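Local coordinates for solute-binding periplasmic protein of iron/siderophore ABC transporter (Yersinia pestis, PDB 6B2Y) that probably captures chelated iron in the periplasm and delivers it to an ABC transporter for uptake into the cell, at residues F242-G247 and I251-L256. Numbering follows the deposited sequence.
Sequences FIDQAG and IAKNLL
Asp244, in the last turn of helix 239-245, and Lys253, in the loop between strands 249-250 and 260-262, are the closest-lying residues of the two backbones, with CA atoms 9.6 Å apart, and their side chains alone bridge the gap. The bridge is a single salt bridge, with Lys253 NZ donating to Asp244 OD2 over 2.9 Å. The ammonium group sits well above the carboxylate plane, about 50° out of it, and engages one oxygen: Asp244 OD1 is 3.8 Å from Lys253 NZ. Lys253 CE follows its nitrogen in, reaching 3.6 Å from Asp244 OD2. The lysine chain can span this distance because it is fully extended, with CG anti to the backbone N (chi1 -171°) and every later torsion also near trans. Both residues are only partly buried, and the Asp244 side chain lies about 4 Å from a bound sodium ion, too far for direct coordination, whose positive charge would probably add to the stabilisation of the carboxylate. Just beyond Asp244 the helix closes in a Schellman motif: Gly248 N bonds to Ile243 O and Gly247 N to Asp244 O, with Gly247 at positive phi as the C-prime residue. The salt bridge thus links the C-terminal turn of helix 239-245 to the loop after edge strand 249-250, on the surface of the mixed-sheet lobe of this periplasmic binding protein. Ile243 packs on Val218 and Ile220 of strand 217-221, Ile251 rests on Ser217 and Phe219 of the same strand, and Phe242 and Ala246 lean against helix 340-350.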
loop_
_atom_site.group_PDB
_atom_site.type_symbol
_atom_site.label_atom_id
_atom_site.label_comp_id
_atom_site.label_asym_id
_atom_site.label_seq_id
_atom_site.Cartn_x
_atom_site.Cartn_y
_atom_site.Cartn_z
ATOM N N PHE A 242 -1.633 -6.374 9.086
ATOM C CA PHE A 242 -0.924 -5.362 9.872
ATOM C C PHE A 242 -1.486 -5.272 11.277
ATOM O O PHE A 242 -0.734 -5.063 12.240
ATOM C CB PHE A 242 -1.015 -3.983 9.212
ATOM C CG PHE A 242 -0.684 -3.978 7.743
ATOM C CD1 PHE A 242 0.181 -4.915 7.195
ATOM C CD2 PHE A 242 -1.228 -2.997 6.914
ATOM C CE1 PHE A 242 0.478 -4.893 5.835
ATOM C CE2 PHE A 242 -0.936 -2.973 5.569
ATOM C CZ PHE A 242 -0.096 -3.920 5.032
ATOM N N ILE A 243 -2.808 -5.369 11.403
ATOM C CA ILE A 243 -3.425 -5.401 12.727
ATOM C C ILE A 243 -2.855 -6.551 13.552
ATOM O O ILE A 243 -2.434 -6.357 14.703
ATOM C CB ILE A 243 -4.951 -5.502 12.595
ATOM C CG1 ILE A 243 -5.492 -4.199 12.002
ATOM C CG2 ILE A 243 -5.605 -5.777 13.953
ATOM C CD1 ILE A 243 -6.966 -4.288 11.628
ATOM N N ASP A 244 -2.826 -7.755 12.965
ATOM C CA ASP A 244 -2.279 -8.937 13.636
ATOM C C ASP A 244 -0.855 -8.686 14.125
ATOM O O ASP A 244 -0.543 -8.906 15.301
ATOM C CB ASP A 244 -2.294 -10.160 12.700
ATOM C CG ASP A 244 -3.698 -10.602 12.290
ATOM O OD1 ASP A 244 -4.704 -10.073 12.806
ATOM O OD2 ASP A 244 -3.804 -11.499 11.419
ATOM N N GLN A 245 0.036 -8.249 13.225
ATOM C CA GLN A 245 1.434 -8.081 13.608
ATOM C C GLN A 245 1.604 -6.991 14.651
ATOM O O GLN A 245 2.536 -7.045 15.462
ATOM C CB GLN A 245 2.293 -7.750 12.384
ATOM C CG GLN A 245 2.433 -8.904 11.406
ATOM C CD GLN A 245 3.245 -8.518 10.175
ATOM O OE1 GLN A 245 4.437 -8.803 10.097
ATOM N NE2 GLN A 245 2.595 -7.879 9.207
ATOM N N ALA A 246 0.724 -5.990 14.641
ATOM C CA ALA A 246 0.802 -4.907 15.607
ATOM C C ALA A 246 0.138 -5.273 16.921
ATOM O O ALA A 246 0.027 -4.416 17.801
ATOM C CB ALA A 246 0.171 -3.629 15.032
ATOM N N GLY A 247 -0.307 -6.519 17.070
ATOM C CA GLY A 247 -0.862 -6.949 18.335
ATOM C C GLY A 247 -2.301 -6.567 18.590
ATOM O O GLY A 247 -2.729 -6.549 19.751
ATOM N N ILE A 251 -11.599 -7.210 14.342
ATOM C CA ILE A 251 -12.975 -7.677 14.510
ATOM C C ILE A 251 -13.559 -8.222 13.217
ATOM O O ILE A 251 -14.577 -8.925 13.247
ATOM C CB ILE A 251 -13.883 -6.555 15.073
ATOM C CG1 ILE A 251 -14.073 -5.444 14.032
ATOM C CG2 ILE A 251 -13.303 -6.015 16.379
ATOM C CD1 ILE A 251 -15.414 -4.704 14.098
ATOM N N ALA A 252 -12.945 -7.923 12.072
ATOM C CA ALA A 252 -13.440 -8.423 10.796
ATOM C C ALA A 252 -12.806 -9.756 10.383
ATOM O O ALA A 252 -13.277 -10.364 9.419
ATOM C CB ALA A 252 -13.216 -7.372 9.693
ATOM N N LYS A 253 -11.791 -10.238 11.111
ATOM C CA LYS A 253 -11.052 -11.425 10.678
ATOM C C LYS A 253 -11.968 -12.639 10.548
ATOM O O LYS A 253 -11.900 -13.376 9.558
ATOM C CB LYS A 253 -9.905 -11.716 11.650
ATOM C CG LYS A 253 -8.931 -12.805 11.165
ATOM C CD LYS A 253 -7.724 -12.942 12.110
ATOM C CE LYS A 253 -6.589 -13.736 11.456
ATOM N NZ LYS A 253 -5.325 -13.764 12.262
ATOM N N ASN A 254 -12.832 -12.868 11.540
ATOM C CA ASN A 254 -13.778 -13.977 11.468
ATOM C C ASN A 254 -14.993 -13.676 10.599
ATOM O O ASN A 254 -15.811 -14.575 10.383
ATOM C CB ASN A 254 -14.272 -14.366 12.867
ATOM C CG ASN A 254 -13.145 -14.751 13.807
ATOM O OD1 ASN A 254 -12.236 -15.503 13.440
ATOM N ND2 ASN A 254 -13.198 -14.235 15.035
ATOM N N LEU A 255 -15.139 -12.451 10.095
ATOM C CA LEU A 255 -16.361 -12.052 9.406
ATOM C C LEU A 255 -16.281 -12.173 7.893
ATOM O O LEU A 255 -17.319 -12.074 7.226
ATOM C CB LEU A 255 -16.736 -10.604 9.765
ATOM C CG LEU A 255 -17.235 -10.310 11.182
ATOM C CD1 LEU A 255 -17.419 -8.817 11.359
ATOM C CD2 LEU A 255 -18.536 -11.054 11.462
ATOM N N LEU A 256 -15.091 -12.361 7.333
ATOM C CA LEU A 256 -14.918 -12.396 5.892
ATOM C C LEU A 256 -14.176 -13.660 5.489
ATOM O O LEU A 256 -13.306 -14.136 6.226
ATOM C CB LEU A 256 -14.136 -11.173 5.387
ATOM C CG LEU A 256 -14.778 -9.811 5.661
ATOM C CD1 LEU A 256 -13.942 -8.671 5.073
ATOM C CD2 LEU A 256 -16.189 -9.787 5.098
#